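PDB 6QGM: VirX1, which iodinates diverse substrates as a cyanophage halogenase, probably a flavin-dependent enzyme of the tryptophan halogenase family. Local coordinates for residues A22-C27 with E178-P183; N54-L59 with E170-Y175. All blocks are in the same frame, centred on the assembly; numbering follows the deposited sequence.

Contact 1: residues A22-C27 with E178-P183; sequences ALSKLC and EKIALP
S24 meets I180 and A181 at the tight point of this helix-to-helix contact, where the CA atoms of S24 and A181 lie 5.9 Å apart. A separation this small leaves room for small side chains, and serine and alanine fill the two positions. The hydroxyl of S24 sits over the backbone of the other segment, with its OG 3.8 Å from A181 CA, and it also lies 3.9 Å from I180 CG2. Both are contacts with carbon, so the hydroxyl finds its polar partners beside the interface: it gives its proton to A21 O, one turn earlier in its own helix, and accepts from N184 ND2, just past 178-183. The branching of I180 explains its part, since CG2 stands anti to the backbone N (CG1 at chi1 -56°) and is the branch that faces 22-27.

One residue further on, the packing opens. The CA atoms of K25 and I180 are 7.2 Å apart, and the lysine contributes only the root of its chain, CB being 4.2 Å from I180 CG2. With CG anti to the backbone N (chi1 178°) the chain leaves 178-183, and the amine of this partly exposed lysine pairs with D61 in a salt bridge.

A GxGxxG pattern (G11, G13, G16) runs from the turn after strand 6-10 into helix 14-26, consistent with a dinucleotide-binding Rossmann arrangement. The contact lays the C-terminal part of helix 169-181, with its pi-type turn at 178-181, against the last turn of helix 14-26; A181 also touches W17 and A20. The two segments bury 143 Å² between them without a direct polar bond, which implies attachment by close van der Waals packing, while the buried hydroxyl is satisfied locally and the charged amine is paired outside the interface.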
ATOM      1  N   ALA B  22     -22.334  20.580 -20.163  1.00 59.27           N
ATOM      2  CA  ALA B  22     -22.341  19.787 -18.906  1.00 59.09           C
ATOM      3  C   ALA B  22     -22.871  20.634 -17.746  1.00 59.99           C
ATOM      4  O   ALA B  22     -23.835  20.206 -17.099  1.00 60.51           O
ATOM      5  CB  ALA B  22     -20.961  19.272 -18.603  1.00 57.97           C
ATOM      6  N   LEU B  23     -22.267  21.798 -17.506  1.00 60.32           N
ATOM      7  CA  LEU B  23     -22.645  22.710 -16.395  1.00 61.80           C
ATOM      8  C   LEU B  23     -24.097  23.169 -16.579  1.00 62.24           C
ATOM      9  O   LEU B  23     -24.849  23.128 -15.590  1.00 63.89           O
ATOM     10  CB  LEU B  23     -21.668  23.892 -16.349  1.00 63.18           C
ATOM     11  CG  LEU B  23     -20.268  23.564 -15.804  1.00 63.99           C
ATOM     12  CD1 LEU B  23     -19.401  24.816 -15.678  1.00 64.98           C
ATOM     13  CD2 LEU B  23     -20.335  22.859 -14.459  1.00 63.34           C
ATOM     14  N   SER B  24     -24.488  23.575 -17.794  1.00 60.78           N
ATOM     15  CA  SER B  24     -25.844  24.120 -18.089  1.00 61.48           C
ATOM     16  C   SER B  24     -26.923  23.058 -17.797  1.00 62.05           C
ATOM     17  O   SER B  24     -28.009  23.433 -17.313  1.00 64.02           O
ATOM     18  CB  SER B  24     -25.941  24.641 -19.504  1.00 59.89           C
ATOM     19  OG  SER B  24     -26.039  23.576 -20.437  1.00 58.12           O
ATOM     20  N   LYS B  25     -26.622  21.783 -18.057  1.00 61.52           N
ATOM     21  CA  LYS B  25     -27.578  20.650 -17.950  1.00 62.28           C
ATOM     22  C   LYS B  25     -27.529  20.050 -16.537  1.00 63.18           C
ATOM     23  O   LYS B  25     -28.613  19.879 -15.953  1.00 66.42           O
ATOM     24  CB  LYS B  25     -27.288  19.603 -19.029  1.00 61.73           C
ATOM     25  CG  LYS B  25     -28.180  18.375 -18.986  1.00 65.76           C
ATOM     26  CD  LYS B  25     -28.499  17.787 -20.331  1.00 68.54           C
ATOM     27  CE  LYS B  25     -29.408  16.571 -20.241  1.00 72.04           C
ATOM     28  NZ  LYS B  25     -28.823  15.497 -19.400  1.00 72.83           N
ATOM     29  N   LEU B  26     -26.338  19.752 -15.999  1.00 61.16           N
ATOM     30  CA  LEU B  26     -26.161  19.011 -14.716  1.00 60.44           C
ATOM     31  C   LEU B  26     -26.099  19.973 -13.515  1.00 62.55           C
ATOM     32  O   LEU B  26     -26.195  19.485 -12.377  1.00 63.08           O
ATOM     33  CB  LEU B  26     -24.896  18.154 -14.802  1.00 58.59           C
ATOM     34  CG  LEU B  26     -24.810  17.205 -16.000  1.00 57.86           C
ATOM     35  CD1 LEU B  26     -23.466  16.510 -16.070  1.00 56.14           C
ATOM     36  CD2 LEU B  26     -25.912  16.176 -15.949  1.00 59.50           C
ATOM     37  N   CYS B  27     -25.925  21.282 -13.731  1.00 64.37           N
ATOM     38  CA  CYS B  27     -25.822  22.310 -12.655  1.00 64.17           C
ATOM     39  C   CYS B  27     -26.729  23.488 -13.002  1.00 65.22           C
ATOM     40  O   CYS B  27     -26.264  24.620 -13.169  1.00 61.00           O
ATOM     41  CB  CYS B  27     -24.377  22.760 -12.453  1.00 63.41           C
ATOM     42  SG  CYS B  27     -23.221  21.386 -12.144  1.00 62.12           S
ATOM     43  N   GLU B 178     -25.361  24.520 -29.834  1.00 63.15           N
ATOM     44  CA  GLU B 178     -26.682  24.805 -30.448  1.00 67.16           C
ATOM     45  C   GLU B 178     -27.788  24.008 -29.744  1.00 66.70           C
ATOM     46  O   GLU B 178     -28.887  24.576 -29.567  1.00 62.66           O
ATOM     47  CB  GLU B 178     -26.696  24.578 -31.957  1.00 71.97           C
ATOM     48  CG  GLU B 178     -25.890  23.438 -32.555  1.00 75.57           C
ATOM     49  CD  GLU B 178     -25.675  23.604 -34.055  1.00 80.16           C
ATOM     50  OE1 GLU B 178     -26.701  23.710 -34.776  1.00 84.87           O
ATOM     51  OE2 GLU B 178     -24.469  23.634 -34.500  1.00 80.45           O
ATOM     52  N   LYS B 179     -27.496  22.772 -29.320  1.00 66.75           N
ATOM     53  CA  LYS B 179     -28.516  21.796 -28.839  1.00 66.02           C
ATOM     54  C   LYS B 179     -28.672  21.823 -27.315  1.00 64.41           C
ATOM     55  O   LYS B 179     -29.799  21.597 -26.857  1.00 65.90           O
ATOM     56  CB  LYS B 179     -28.163  20.373 -29.269  1.00 65.96           C
ATOM     57  CG  LYS B 179     -28.049  20.142 -30.763  1.00 67.27           C
ATOM     58  CD  LYS B 179     -29.209  20.568 -31.632  1.00 69.11           C
ATOM     59  CE  LYS B 179     -28.744  20.920 -33.031  1.00 69.92           C
ATOM     60  NZ  LYS B 179     -29.865  20.979 -34.002  1.00 70.86           N
ATOM     61  N   ILE B 180     -27.604  22.054 -26.555  1.00 63.61           N
ATOM     62  CA  ILE B 180     -27.624  21.946 -25.064  1.00 62.56           C
ATOM     63  C   ILE B 180     -27.323  23.315 -24.432  1.00 62.87           C
ATOM     64  O   ILE B 180     -28.198  23.806 -23.684  1.00 65.79           O
ATOM     65  CB  ILE B 180     -26.679  20.835 -24.562  1.00 60.71           C
ATOM     66  CG1 ILE B 180     -27.022  19.495 -25.220  1.00 60.69           C
ATOM     67  CG2 ILE B 180     -26.699  20.748 -23.044  1.00 59.92           C
ATOM     68  CD1 ILE B 180     -26.208  18.314 -24.721  1.00 60.16           C
ATOM     69  N   ALA B 181     -26.157  23.907 -24.704  1.00 60.78           N
ATOM     70  CA  ALA B 181     -25.629  25.069 -23.949  1.00 61.51           C
ATOM     71  C   ALA B 181     -26.537  26.292 -24.146  1.00 61.93           C
ATOM     72  O   ALA B 181     -27.077  26.797 -23.144  1.00 60.97           O
ATOM     73  CB  ALA B 181     -24.194  25.348 -24.344  1.00 63.15           C
ATOM     74  N   LEU B 182     -26.691  26.768 -25.380  1.00 61.71           N
ATOM     75  CA  LEU B 182     -27.439  28.018 -25.649  1.00 62.41           C
ATOM     76  C   LEU B 182     -28.890  27.852 -25.205  1.00 63.37           C
ATOM     77  O   LEU B 182     -29.396  28.675 -24.448  1.00 64.52           O
ATOM     78  CB  LEU B 182     -27.328  28.389 -27.133  1.00 62.61           C
ATOM     79  CG  LEU B 182     -25.937  28.775 -27.615  1.00 63.05           C
ATOM     80  CD1 LEU B 182     -26.000  29.338 -29.027  1.00 64.64           C
ATOM     81  CD2 LEU B 182     -25.299  29.773 -26.663  1.00 62.62           C
ATOM     82  N   PRO B 183     -29.615  26.793 -25.627  1.00 63.02           N
ATOM     83  CA  PRO B 183     -30.978  26.578 -25.146  1.00 63.18           C
ATOM     84  C   PRO B 183     -31.109  26.646 -23.617  1.00 62.16           C
ATOM     85  O   PRO B 183     -32.085  27.202 -23.159  1.00 64.50           O
ATOM     86  CB  PRO B 183     -31.316  25.172 -25.672  1.00 63.68           C
ATOM     87  CG  PRO B 183     -30.478  25.037 -26.925  1.00 63.77           C
ATOM     88  CD  PRO B 183     -29.192  25.763 -26.592  1.00 63.85           C
TER

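Contact 2: residues N54-L59 with E170-Y175; sequences NKFLHL and ELFGQY
F172 overlaps F56 and L57 with the far end of its ring, using a single atom, CZ, for the closest approach to each. This is apolar helix-to-helix packing between 52-59 and 169-181 within the tryptophan halogenase family fold. The helices themselves stand well apart: the nearest CA pair, L57 and F172, is separated by 11.3 Å, so long side chains have to bridge the distance. F172 does so because its CG is anti to the backbone N (chi1 -177°), which sends the ring out from its helix towards the other one.

Between the two phenyl groups the closest atoms are F56 CE2 and F172 CZ, 4.3 Å apart. F56 CE2 arrives at the edge of the F172 ring, near its plane, whereas F172 CZ approaches the F56 ring obliquely. The planes are inclined by about 59°, which rules out a parallel stack.

Other residues complete the surroundings of F172. W67 of helix 64-67 meets it edge-to-face, F53 contributes another inclined ring, and M18 of helix 14-26 touches both F56 and F172, so side chains of four helices meet here. All three residues that touch across the contact are buried, yet the segments share only 94 Å², as expected when ring ends and a methyl group do the touching.

L57 supplies that methyl group. Its CG lies beside the backbone N, and the chain then brings one branch nearer than the other: L57 CD2 is 4.2 Å from F172 CZ, while L57 CD1 remains 6.0 Å from F172 CZ.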
ATOM      1  N   ASN B  54     -18.216   7.738 -23.222  1.00 59.40           N
ATOM      2  CA  ASN B  54     -19.595   7.190 -23.194  1.00 60.50           C
ATOM      3  C   ASN B  54     -20.316   7.721 -21.941  1.00 60.15           C
ATOM      4  O   ASN B  54     -21.517   8.087 -22.063  1.00 60.40           O
ATOM      5  CB  ASN B  54     -19.607   5.666 -23.320  1.00 61.99           C
ATOM      6  CG  ASN B  54     -19.223   5.145 -24.683  1.00 63.50           C
ATOM      7  OD1 ASN B  54     -20.028   5.197 -25.616  1.00 68.60           O
ATOM      8  ND2 ASN B  54     -18.014   4.617 -24.803  1.00 63.31           N
ATOM      9  N   LYS B  55     -19.629   7.793 -20.793  1.00 59.27           N
ATOM     10  CA  LYS B  55     -20.203   8.313 -19.524  1.00 60.26           C
ATOM     11  C   LYS B  55     -20.646   9.767 -19.734  1.00 58.19           C
ATOM     12  O   LYS B  55     -21.754  10.117 -19.284  1.00 59.56           O
ATOM     13  CB  LYS B  55     -19.173   8.272 -18.388  1.00 61.52           C
ATOM     14  CG  LYS B  55     -19.657   8.660 -17.002  1.00 62.48           C
ATOM     15  CD  LYS B  55     -18.566   9.277 -16.161  1.00 63.41           C
ATOM     16  CE  LYS B  55     -18.958   9.275 -14.706  1.00 67.02           C
ATOM     17  NZ  LYS B  55     -17.767   9.291 -13.826  1.00 69.29           N
ATOM     18  N   PHE B  56     -19.799  10.581 -20.374  1.00 55.53           N
ATOM     19  CA  PHE B  56     -20.086  12.001 -20.689  1.00 54.01           C
ATOM     20  C   PHE B  56     -21.352  12.047 -21.550  1.00 56.49           C
ATOM     21  O   PHE B  56     -22.317  12.760 -21.192  1.00 58.40           O
ATOM     22  CB  PHE B  56     -18.880  12.670 -21.362  1.00 52.06           C
ATOM     23  CG  PHE B  56     -19.081  14.126 -21.682  1.00 49.32           C
ATOM     24  CD1 PHE B  56     -18.841  15.096 -20.724  1.00 48.30           C
ATOM     25  CD2 PHE B  56     -19.548  14.527 -22.929  1.00 49.24           C
ATOM     26  CE1 PHE B  56     -19.086  16.433 -20.998  1.00 48.22           C
ATOM     27  CE2 PHE B  56     -19.767  15.868 -23.209  1.00 48.62           C
ATOM     28  CZ  PHE B  56     -19.536  16.817 -22.241  1.00 47.80           C
ATOM     29  N   LEU B  57     -21.369  11.288 -22.646  1.00 58.84           N
ATOM     30  CA  LEU B  57     -22.518  11.267 -23.591  1.00 62.09           C
ATOM     31  C   LEU B  57     -23.798  10.865 -22.842  1.00 65.78           C
ATOM     32  O   LEU B  57     -24.837  11.533 -23.040  1.00 68.70           O
ATOM     33  CB  LEU B  57     -22.197  10.305 -24.735  1.00 61.89           C
ATOM     34  CG  LEU B  57     -21.140  10.803 -25.718  1.00 60.53           C
ATOM     35  CD1 LEU B  57     -20.647   9.654 -26.587  1.00 61.68           C
ATOM     36  CD2 LEU B  57     -21.689  11.962 -26.547  1.00 59.19           C
ATOM     37  N   HIS B  58     -23.710   9.836 -21.991  1.00 66.95           N
ATOM     38  CA  HIS B  58     -24.861   9.284 -21.225  1.00 68.76           C
ATOM     39  C   HIS B  58     -25.367  10.345 -20.233  1.00 68.95           C
ATOM     40  O   HIS B  58     -26.602  10.504 -20.127  1.00 68.33           O
ATOM     41  CB  HIS B  58     -24.474   7.919 -20.612  1.00 70.11           C
ATOM     42  CG  HIS B  58     -24.703   6.766 -21.538  1.00 70.30           C
ATOM     43  ND1 HIS B  58     -25.929   6.128 -21.619  1.00 71.78           N
ATOM     44  CD2 HIS B  58     -23.900   6.134 -22.425  1.00 69.68           C
ATOM     45  CE1 HIS B  58     -25.870   5.158 -22.514  1.00 71.75           C
ATOM     46  NE2 HIS B  58     -24.634   5.141 -23.016  1.00 71.50           N
ATOM     47  N   LEU B  59     -24.453  11.073 -19.582  1.00 69.99           N
ATOM     48  CA  LEU B  59     -24.777  12.164 -18.618  1.00 70.55           C
ATOM     49  C   LEU B  59     -25.527  13.297 -19.330  1.00 69.02           C
ATOM     50  O   LEU B  59     -26.341  13.953 -18.660  1.00 71.22           O
ATOM     51  CB  LEU B  59     -23.488  12.698 -17.977  1.00 70.89           C
ATOM     52  CG  LEU B  59     -22.889  11.858 -16.853  1.00 73.25           C
ATOM     53  CD1 LEU B  59     -21.446  12.266 -16.600  1.00 71.71           C
ATOM     54  CD2 LEU B  59     -23.719  11.989 -15.580  1.00 75.52           C
ATOM     55  N   GLU B 170     -14.287  20.253 -33.070  1.00 65.12           N
ATOM     56  CA  GLU B 170     -14.833  21.631 -33.195  1.00 67.79           C
ATOM     57  C   GLU B 170     -16.330  21.527 -33.496  1.00 66.98           C
ATOM     58  O   GLU B 170     -17.123  22.242 -32.850  1.00 68.22           O
ATOM     59  CB  GLU B 170     -14.078  22.447 -34.247  1.00 74.40           C
ATOM     60  CG  GLU B 170     -14.448  23.933 -34.230  1.00 81.81           C
ATOM     61  CD  GLU B 170     -13.366  24.937 -34.638  1.00 91.25           C
ATOM     62  OE1 GLU B 170     -13.635  25.815 -35.525  1.00 96.40           O
ATOM     63  OE2 GLU B 170     -12.254  24.869 -34.056  1.00 95.70           O
ATOM     64  N   LEU B 171     -16.706  20.648 -34.427  1.00 64.68           N
ATOM     65  CA  LEU B 171     -18.125  20.415 -34.802  1.00 64.39           C
ATOM     66  C   LEU B 171     -18.875  19.794 -33.624  1.00 61.61           C
ATOM     67  O   LEU B 171     -20.060  20.121 -33.451  1.00 63.38           O
ATOM     68  CB  LEU B 171     -18.195  19.530 -36.052  1.00 63.97           C
ATOM     69  CG  LEU B 171     -17.689  20.172 -37.346  1.00 62.90           C
ATOM     70  CD1 LEU B 171     -18.105  19.313 -38.517  1.00 61.97           C
ATOM     71  CD2 LEU B 171     -18.194  21.603 -37.516  1.00 63.12           C
ATOM     72  N   PHE B 172     -18.215  18.954 -32.832  1.00 59.07           N
ATOM     73  CA  PHE B 172     -18.809  18.355 -31.612  1.00 60.64           C
ATOM     74  C   PHE B 172     -19.179  19.482 -30.648  1.00 61.37           C
ATOM     75  O   PHE B 172     -20.311  19.461 -30.089  1.00 64.82           O
ATOM     76  CB  PHE B 172     -17.878  17.336 -30.950  1.00 58.75           C
ATOM     77  CG  PHE B 172     -18.503  16.681 -29.748  1.00 59.26           C
ATOM     78  CD1 PHE B 172     -19.616  15.861 -29.887  1.00 62.80           C
ATOM     79  CD2 PHE B 172     -18.020  16.915 -28.475  1.00 59.57           C
ATOM     80  CE1 PHE B 172     -20.222  15.280 -28.783  1.00 62.93           C
ATOM     81  CE2 PHE B 172     -18.613  16.301 -27.378  1.00 61.75           C
ATOM     82  CZ  PHE B 172     -19.703  15.483 -27.531  1.00 62.22           C
ATOM     83  N   GLY B 173     -18.250  20.424 -30.451  1.00 60.50           N
ATOM     84  CA  GLY B 173     -18.485  21.628 -29.641  1.00 61.16           C
ATOM     85  C   GLY B 173     -19.659  22.425 -30.183  1.00 61.13           C
ATOM     86  O   GLY B 173     -20.524  22.817 -29.386  1.00 60.19           O
ATOM     87  N   GLN B 174     -19.681  22.661 -31.493  1.00 61.66           N
ATOM     88  CA  GLN B 174     -20.750  23.420 -32.187  1.00 62.82           C
ATOM     89  C   GLN B 174     -22.097  22.738 -31.935  1.00 61.14           C
ATOM     90  O   GLN B 174     -23.095  23.458 -31.818  1.00 61.50           O
ATOM     91  CB  GLN B 174     -20.438  23.561 -33.683  1.00 64.29           C
ATOM     92  CG  GLN B 174     -19.313  24.542 -33.963  1.00 64.56           C
ATOM     93  CD  GLN B 174     -19.604  25.893 -33.357  1.00 66.29           C
ATOM     94  OE1 GLN B 174     -19.110  26.228 -32.285  1.00 69.37           O
ATOM     95  NE2 GLN B 174     -20.441  26.669 -34.018  1.00 65.74           N
ATOM     96  N   TYR B 175     -22.127  21.409 -31.837  1.00 60.22           N
ATOM     97  CA  TYR B 175     -23.376  20.652 -31.588  1.00 60.38           C
ATOM     98  C   TYR B 175     -23.849  20.946 -30.160  1.00 61.26           C
ATOM     99  O   TYR B 175     -25.018  21.380 -29.985  1.00 65.84           O
ATOM    100  CB  TYR B 175     -23.172  19.164 -31.847  1.00 58.50           C
ATOM    101  CG  TYR B 175     -24.439  18.353 -31.748  1.00 58.88           C
ATOM    102  CD1 TYR B 175     -25.323  18.258 -32.806  1.00 59.64           C
ATOM    103  CD2 TYR B 175     -24.760  17.690 -30.573  1.00 58.69           C
ATOM    104  CE1 TYR B 175     -26.495  17.529 -32.700  1.00 61.08           C
ATOM    105  CE2 TYR B 175     -25.918  16.944 -30.453  1.00 59.75           C
ATOM    106  CZ  TYR B 175     -26.781  16.856 -31.523  1.00 61.36           C
ATOM    107  OH  TYR B 175     -27.919  16.114 -31.407  1.00 64.49           O
TER

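Both contacts use helix 169-181, contact 1 at its C-terminal part and contact 2 nearer its start, with their centres about 11 Å apart. Each is buried where it touches, but the centre of contact 2 is about 16 Å from that of the chain, contact 1 about 25 Å. Contact 2 is wholly apolar, whereas contact 1 has a partly exposed lysine flank and a hydroxyl with its own bonds. Small residues allow close backbones in contact 1, while phenyl rings and a leucine reach between more widely spaced helices in contact 2. Their other halves also meet, through A22 CB and F56 CE1 at 4.2 Å and a weak hydrogen bond from K25 NZ to L59 O.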